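Local coordinates for WbbM protein (Klebsiella pneumoniae, PDB 6U4B) that acts as a bifunctional O-antigen polymerase, probably combining two glycosyltransferase activities in one chain of a trimer, and binds magnesium, at residues Gly149-Leu154 against Val217-Ile222; Val421-Asn426 against Arg517-Pro522; Asn295-Ser300 against Asn332-Val337. All coordinates share one frame; numbering follows the deposited sequence.

How the contacts relate
From the N terminus, contact 1 comes first: residues 149-154 and 217-222 close a loop of 62 residues, nearly half of them helical, by pairing two antiparallel strands of the sheet in the DUF4422 region. Contact 3 follows, where the segment leading into strand 302-309 packs on the start of strand 333-340, with 31 residues between. Contact 2 closes last and spans the longest loop, 90 residues, bringing the turn at 421-426 back to strand 518-521. The three are in series; none nests or crosses. Contacts 2 and 3 both reach the sheet of the glycosyltransferase family 8 region, their centres about 22 Å apart, whereas contact 1 lies about 56 Å from contact 2, centre to centre.

Contact 1 of 3, residues Gly149-Leu154 against Val217-Ile222; sequences GIDILL and VMRKDI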
# COMPACT_ATOMS: atom_id res chain seq x y z
N GLY A 149 19.39 2.85 64.05
CA GLY A 149 18.24 2.43 64.84
C GLY A 149 17.04 3.34 64.66
O GLY A 149 16.23 3.49 65.58
N ILE A 150 16.92 3.94 63.49
CA ILE A 150 15.88 4.92 63.21
C ILE A 150 14.75 4.25 62.43
O ILE A 150 14.98 3.36 61.61
CB ILE A 150 16.46 6.13 62.43
CG1 ILE A 150 17.73 6.63 63.10
CG2 ILE A 150 15.44 7.26 62.35
CD1 ILE A 150 17.53 7.08 64.54
N ASP A 151 13.52 4.69 62.70
CA ASP A 151 12.36 4.19 61.98
C ASP A 151 12.08 4.98 60.71
O ASP A 151 11.86 4.39 59.64
CB ASP A 151 11.13 4.20 62.89
CG ASP A 151 11.26 3.28 64.08
OD1 ASP A 151 11.34 3.79 65.22
OD2 ASP A 151 11.28 2.05 63.89
N ILE A 152 12.09 6.31 60.80
CA ILE A 152 11.77 7.18 59.68
C ILE A 152 12.75 8.34 59.66
O ILE A 152 12.99 8.97 60.70
CB ILE A 152 10.32 7.72 59.76
CG1 ILE A 152 9.31 6.58 59.69
CG2 ILE A 152 10.06 8.73 58.65
CD1 ILE A 152 7.88 7.04 59.86
N LEU A 153 13.31 8.62 58.49
CA LEU A 153 14.13 9.81 58.26
C LEU A 153 13.44 10.68 57.23
O LEU A 153 12.82 10.17 56.29
CB LEU A 153 15.54 9.43 57.78
CG LEU A 153 16.36 8.47 58.64
CD1 LEU A 153 16.06 7.01 58.30
CD2 LEU A 153 17.84 8.76 58.50
N LEU A 154 13.54 12.00 57.40
CA LEU A 154 12.84 12.94 56.53
C LEU A 154 13.33 14.36 56.79
O LEU A 154 14.11 14.57 57.73
CB LEU A 154 11.32 12.81 56.73
CG LEU A 154 10.58 13.23 58.00
CD1 LEU A 154 9.08 13.04 57.79
CD2 LEU A 154 11.03 12.43 59.20
N VAL A 217 12.99 8.45 54.11
CA VAL A 217 13.50 7.09 54.19
C VAL A 217 12.85 6.45 55.41
O VAL A 217 12.92 7.01 56.51
CB VAL A 217 15.03 7.03 54.31
CG1 VAL A 217 15.52 5.59 54.19
CG2 VAL A 217 15.70 7.91 53.27
N MET A 218 12.20 5.30 55.23
CA MET A 218 11.55 4.65 56.35
C MET A 218 11.78 3.14 56.29
O MET A 218 12.19 2.59 55.26
CB MET A 218 10.05 4.96 56.40
CG MET A 218 9.27 4.49 55.20
SD MET A 218 7.51 4.83 55.40
CE MET A 218 7.51 6.62 55.48
N ARG A 219 11.51 2.49 57.42
CA ARG A 219 11.72 1.06 57.55
C ARG A 219 10.78 0.28 56.63
O ARG A 219 9.67 0.72 56.33
CB ARG A 219 11.52 0.63 59.00
CG ARG A 219 11.98 -0.79 59.30
CD ARG A 219 13.16 -0.81 60.25
NE ARG A 219 12.77 -0.50 61.62
CZ ARG A 219 13.61 -0.50 62.65
NH1 ARG A 219 13.17 -0.21 63.87
NH2 ARG A 219 14.89 -0.79 62.47
N LYS A 220 11.25 -0.89 56.20
CA LYS A 220 10.52 -1.72 55.25
C LYS A 220 9.09 -1.99 55.71
O LYS A 220 8.14 -1.88 54.92
CB LYS A 220 11.28 -3.03 55.04
CG LYS A 220 10.52 -4.11 54.28
CD LYS A 220 11.32 -5.40 54.29
CE LYS A 220 10.50 -6.59 53.83
NZ LYS A 220 11.21 -7.88 54.07
N ASP A 221 8.92 -2.34 56.98
CA ASP A 221 7.58 -2.65 57.48
C ASP A 221 6.71 -1.40 57.60
O ASP A 221 5.50 -1.46 57.36
CB ASP A 221 7.68 -3.39 58.81
CG ASP A 221 8.17 -4.81 58.65
OD1 ASP A 221 7.74 -5.48 57.68
OD2 ASP A 221 8.99 -5.26 59.48
N ILE A 222 7.32 -0.27 57.98
CA ILE A 222 6.56 0.97 58.03
C ILE A 222 6.18 1.43 56.62
O ILE A 222 5.11 2.01 56.41
CB ILE A 222 7.37 2.05 58.78
CG1 ILE A 222 7.70 1.57 60.19
CG2 ILE A 222 6.61 3.36 58.83
CD1 ILE A 222 8.34 2.63 61.07
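The guanidinium of Arg219 has the carbonyl oxygen of Ile150 over one face, and the carboxylate of Asp151 meets it obliquely, the two planes turned 76° apart. Both residues flank an antiparallel strand pairing in the mixed sheet of the DUF4422 region. Asp151 OD2 and Arg219 NH1 form a salt bridge at 2.9 Å, but the N-H points poorly at its acceptor and the hydrogen bond within it is weak. With CG of Arg219 opposite the backbone N (chi1 -169°), bends at the next two torsions turn the chain back toward the aspartate. The other carboxylate oxygen, Asp151 OD1, takes a hydrogen bond from Lys276 N.

Within the strand pairing, Leu153 and Val217 make a hydrogen-bonded pair: Leu153 N reaches Val217 O at 2.6 Å in a straight bond, and Val217 N returns to Leu153 O at 2.8 Å. A further backbone bond, Arg219 N to Asp151 O at 2.9 Å, holds the strand at the point where it gives way to helix 220-240, with Arg219 as the N-cap residue.

Ile152 and Met218 are the non-hydrogen-bonded pair, their side chains lying alongside on one face of the sheet, Ile152 CG1 against Met218 CB at 3.7 Å. Ile222, in the first turn of the helix, reaches back to Asp151 and Ile152: its CD1 lies 3.7 Å from Asp151 CB, and its CG2 meets Ile152 CD1. On the face carrying Leu153 and Val217, these two side chains run alongside each other, with Leu153 CD1 4.1 Å from Val217 CB.

Contact 2 of 3, residues Val421-Asn426 against Arg517-Pro522; sequences VPLGNN and RVTFLP
Three kinds of interaction bind Asn425 and Asn426, with Val421 before them, to Arg517, Thr519 and Leu521: direct hydrogen bonds, a water bridge and apolar packing. In the first group, Asn426 ND2 donates to Thr519 OG1 at 2.9 Å, nearly straight, with the hydroxyl lying in the plane of the amide. The two side chains cross at about a right angle. Arg517 NH2 donates to the backbone oxygen Asn425 O at 2.6 Å, at the edge of the guanidinium and tilted from its plane; bends at chi2 and chi3 curl the arginine around to reach it.

A single water ties the same end together. It accepts from Arg517 NE at 2.6 Å and donates to both Asn425 OD1 and Asn426 OD1, so the amide of Asn426 is gripped at both its oxygen and its nitrogen, which should fix its rotation.

Apolar packing is lighter and lies toward the other end: Val421 CG1 rests 4.1 Å from Thr519 CG2, while Val421 and Leu521 meet at an angle, CG2 of Val421 4.2 Å from CD2 of Leu521.

The shape of the loop is set by a type II' turn from Leu423 to Asn426, closed by Asn426 N to Leu423 O at 3.0 Å. Gly424 supplies the positive phi (62°) that this turn requires.

In this glycosyltransferase family 8 region, the loop runs directly into strand 428-432, against which strand 518-521 lies parallel, Thr519 bonding through its backbone to Val428 and Ala430. Helix 481-487 flanks the arginine, its Glu487 forming a salt bridge with Arg517 NH2.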
# COMPACT_ATOMS: atom_id res chain seq x y z
N VAL A 421 32.31 -4.77 8.77
CA VAL A 421 33.57 -4.27 8.19
C VAL A 421 34.65 -4.28 9.26
O VAL A 421 34.44 -3.72 10.35
CB VAL A 421 33.37 -2.86 7.61
CG1 VAL A 421 34.69 -2.29 7.15
CG2 VAL A 421 32.37 -2.90 6.47
N PRO A 422 35.81 -4.88 9.01
CA PRO A 422 36.88 -4.88 10.01
C PRO A 422 37.40 -3.47 10.25
O PRO A 422 37.81 -2.77 9.32
CB PRO A 422 37.96 -5.77 9.39
CG PRO A 422 37.25 -6.57 8.33
CD PRO A 422 36.17 -5.67 7.81
N LEU A 423 37.38 -3.04 11.52
CA LEU A 423 37.80 -1.70 11.89
C LEU A 423 39.16 -1.63 12.56
O LEU A 423 39.78 -0.56 12.55
CB LEU A 423 36.76 -1.06 12.83
CG LEU A 423 35.86 0.03 12.25
CD1 LEU A 423 35.19 -0.46 10.98
CD2 LEU A 423 34.82 0.46 13.28
N GLY A 424 39.65 -2.73 13.14
CA GLY A 424 40.89 -2.65 13.89
C GLY A 424 40.73 -1.72 15.07
O GLY A 424 39.71 -1.71 15.76
N ASN A 425 41.76 -0.90 15.31
CA ASN A 425 41.67 0.17 16.30
C ASN A 425 41.41 1.53 15.66
O ASN A 425 41.63 2.56 16.31
CB ASN A 425 42.92 0.21 17.17
CG ASN A 425 44.20 0.34 16.37
OD1 ASN A 425 44.18 0.70 15.19
ND2 ASN A 425 45.33 0.05 17.01
N ASN A 426 40.95 1.55 14.41
CA ASN A 426 40.50 2.80 13.82
C ASN A 426 39.29 3.32 14.59
O ASN A 426 38.51 2.56 15.17
CB ASN A 426 40.14 2.62 12.35
CG ASN A 426 41.36 2.60 11.45
OD1 ASN A 426 42.44 3.03 11.85
ND2 ASN A 426 41.19 2.12 10.22
N ARG A 517 42.84 7.59 11.44
CA ARG A 517 42.15 6.56 12.20
C ARG A 517 40.81 6.24 11.55
O ARG A 517 39.81 5.99 12.24
CB ARG A 517 41.96 6.97 13.66
CG ARG A 517 43.20 7.55 14.33
CD ARG A 517 44.24 6.49 14.65
NE ARG A 517 43.71 5.41 15.48
CZ ARG A 517 43.51 5.50 16.79
NH1 ARG A 517 43.79 6.62 17.44
NH2 ARG A 517 43.02 4.46 17.46
N VAL A 518 40.76 6.25 10.22
CA VAL A 518 39.52 6.12 9.48
C VAL A 518 39.63 4.94 8.53
O VAL A 518 40.56 4.87 7.71
CB VAL A 518 39.18 7.41 8.70
CG1 VAL A 518 37.95 7.21 7.84
CG2 VAL A 518 38.97 8.57 9.66
N THR A 519 38.69 4.01 8.64
CA THR A 519 38.47 2.99 7.61
C THR A 519 37.55 3.58 6.55
O THR A 519 36.52 4.18 6.87
CB THR A 519 37.84 1.73 8.21
OG1 THR A 519 38.79 1.07 9.05
CG2 THR A 519 37.39 0.78 7.11
N PHE A 520 37.94 3.44 5.28
CA PHE A 520 37.21 4.08 4.19
C PHE A 520 36.19 3.10 3.61
O PHE A 520 36.56 2.02 3.14
CB PHE A 520 38.17 4.60 3.13
CG PHE A 520 39.03 5.73 3.62
CD1 PHE A 520 38.48 6.98 3.82
CD2 PHE A 520 40.37 5.53 3.89
CE1 PHE A 520 39.26 8.03 4.28
CE2 PHE A 520 41.16 6.57 4.35
CZ PHE A 520 40.60 7.82 4.55
N LEU A 521 34.92 3.48 3.66
CA LEU A 521 33.83 2.69 3.12
C LEU A 521 33.66 2.98 1.63
O LEU A 521 33.93 4.10 1.17
CB LEU A 521 32.53 3.00 3.85
CG LEU A 521 32.51 2.64 5.34
CD1 LEU A 521 31.21 3.08 5.99
CD2 LEU A 521 32.74 1.15 5.52
N PRO A 522 33.23 1.99 0.85
CA PRO A 522 33.03 2.23 -0.59
C PRO A 522 31.96 3.28 -0.84
O PRO A 522 31.05 3.48 -0.03
CB PRO A 522 32.61 0.86 -1.12
CG PRO A 522 32.16 0.08 0.08
CD PRO A 522 32.98 0.60 1.22
O HOH W 1 44.02 3.25 14.14

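Contact 3 of 3, residues Asn295-Ser300 against Asn332-Val337; sequences NPVFDS and NYDIVV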
# COMPACT_ATOMS: atom_id res chain seq x y z
N ASN A 295 21.19 2.18 27.33
CA ASN A 295 21.59 0.79 27.34
C ASN A 295 21.03 0.06 26.12
O ASN A 295 19.96 0.40 25.62
CB ASN A 295 21.11 0.10 28.62
CG ASN A 295 22.00 0.40 29.81
OD1 ASN A 295 21.99 1.51 30.33
ND2 ASN A 295 22.77 -0.59 30.24
N PRO A 296 21.75 -0.95 25.63
CA PRO A 296 21.22 -1.76 24.53
C PRO A 296 19.92 -2.44 24.93
O PRO A 296 19.72 -2.82 26.08
CB PRO A 296 22.34 -2.78 24.28
CG PRO A 296 23.58 -2.14 24.82
CD PRO A 296 23.13 -1.34 26.00
N VAL A 297 19.03 -2.59 23.95
CA VAL A 297 17.75 -3.24 24.19
C VAL A 297 17.75 -4.71 23.75
O VAL A 297 16.92 -5.49 24.25
CB VAL A 297 16.60 -2.48 23.49
CG1 VAL A 297 16.31 -1.19 24.23
CG2 VAL A 297 16.95 -2.20 22.04
N PHE A 298 18.65 -5.10 22.85
CA PHE A 298 18.88 -6.49 22.52
C PHE A 298 20.26 -6.90 23.02
O PHE A 298 21.13 -6.06 23.26
CB PHE A 298 18.79 -6.74 21.01
CG PHE A 298 17.54 -6.21 20.37
CD1 PHE A 298 16.41 -7.00 20.27
CD2 PHE A 298 17.50 -4.93 19.85
CE1 PHE A 298 15.26 -6.52 19.67
CE2 PHE A 298 16.36 -4.44 19.26
CZ PHE A 298 15.24 -5.24 19.17
N ASP A 299 20.46 -8.21 23.16
CA ASP A 299 21.80 -8.71 23.46
C ASP A 299 22.75 -8.47 22.30
O ASP A 299 23.93 -8.18 22.52
CB ASP A 299 21.75 -10.19 23.82
CG ASP A 299 23.13 -10.77 24.07
OD1 ASP A 299 23.68 -10.54 25.17
OD2 ASP A 299 23.67 -11.44 23.17
N SER A 300 22.26 -8.60 21.07
CA SER A 300 23.06 -8.31 19.88
C SER A 300 22.14 -7.68 18.85
O SER A 300 21.09 -8.25 18.51
CB SER A 300 23.71 -9.57 19.32
OG SER A 300 22.74 -10.47 18.81
N ASN A 332 18.68 -8.03 14.72
CA ASN A 332 17.95 -7.04 15.49
C ASN A 332 18.50 -5.66 15.19
O ASN A 332 19.68 -5.50 14.86
CB ASN A 332 18.04 -7.33 16.99
CG ASN A 332 17.45 -8.68 17.36
OD1 ASN A 332 16.52 -9.15 16.72
ND2 ASN A 332 18.01 -9.30 18.39
N TYR A 333 17.63 -4.65 15.30
CA TYR A 333 17.99 -3.28 14.93
C TYR A 333 17.57 -2.34 16.05
O TYR A 333 16.38 -2.24 16.37
CB TYR A 333 17.34 -2.89 13.60
CG TYR A 333 17.87 -3.69 12.43
CD1 TYR A 333 18.83 -3.16 11.57
CD2 TYR A 333 17.42 -4.98 12.19
CE1 TYR A 333 19.31 -3.90 10.50
CE2 TYR A 333 17.90 -5.72 11.13
CZ TYR A 333 18.85 -5.18 10.29
OH TYR A 333 19.32 -5.92 9.23
N ASP A 334 18.55 -1.67 16.65
CA ASP A 334 18.38 -0.80 17.81
C ASP A 334 18.51 0.64 17.31
O ASP A 334 19.61 1.19 17.25
CB ASP A 334 19.42 -1.14 18.88
CG ASP A 334 19.28 -0.31 20.15
OD1 ASP A 334 18.47 0.64 20.19
OD2 ASP A 334 19.99 -0.63 21.13
N ILE A 335 17.39 1.25 16.95
CA ILE A 335 17.36 2.59 16.39
C ILE A 335 17.10 3.58 17.51
O ILE A 335 16.15 3.43 18.28
CB ILE A 335 16.30 2.72 15.28
CG1 ILE A 335 16.49 1.62 14.23
CG2 ILE A 335 16.38 4.09 14.64
CD1 ILE A 335 15.51 1.70 13.07
N VAL A 336 17.95 4.61 17.60
CA VAL A 336 17.79 5.68 18.58
C VAL A 336 17.80 7.00 17.83
O VAL A 336 18.75 7.30 17.11
CB VAL A 336 18.89 5.66 19.65
CG1 VAL A 336 18.76 6.87 20.56
CG2 VAL A 336 18.82 4.37 20.46
N VAL A 337 16.74 7.79 18.01
CA VAL A 337 16.63 9.10 17.39
C VAL A 337 16.97 10.16 18.42
O VAL A 337 16.29 10.28 19.45
CB VAL A 337 15.22 9.33 16.81
CG1 VAL A 337 15.04 10.80 16.44
CG2 VAL A 337 15.00 8.43 15.59
O HOH W 2 20.58 -3.16 21.36
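This is a stacking contact, Phe298 laid on the side chain of Asn332, at the point where the segment leading into strand 302-309 meets the beginning of strand 333-340. Asn332 CB stands 3.6 Å from the centroid of the Phe298 ring and only 12° off its normal, a CH-pi contact over the face. The amide follows the ring, their planes 25° apart, so that Asn332 ND2 comes within 3.4 Å of Phe298 CD1. The same nitrogen donates a rather long hydrogen bond to Ser300 O, at 3.3 Å. This bond, with Ser300 O tilted out of the amide plane, helps to hold the amide over the ring.

At the ring's edge stands strand 333-340: Asp334 CB lies near the ring plane, 4.4 Å from Phe298 CD2, while Tyr333 O approaches Phe298 CE2 obliquely at 3.6 Å.

Strands 302-309 and 333-340 are parallel neighbours joined through helix 313-325, a beta-alpha-beta crossover, consistent with the GT-A fold of family 8 glycosyltransferases. The backbone of Asn332 and Asp334 bonds to Val302, and that of Asp334 also to Val304. The stack joins the residues just ahead of both strands, Phe298 before 302-309 and Asn332 before 333-340.

Asp334 meets both apolar and polar partners. A chi1 of -178° swings its carboxylate away from its own backbone N, toward Val297, whose CG2 methyl makes van der Waals contact with Asp334 CG at 3.5 Å. A water donates to Asp334 OD2 at 2.6 Å and accepts from Phe298 N at 3.1 Å, linking strand and loop. The charge has partners further off in the sequence: Arg363 forms a salt bridge with Asp334 OD1, and Tyr399 OH hydrogen-bonds to Asp334 OD2.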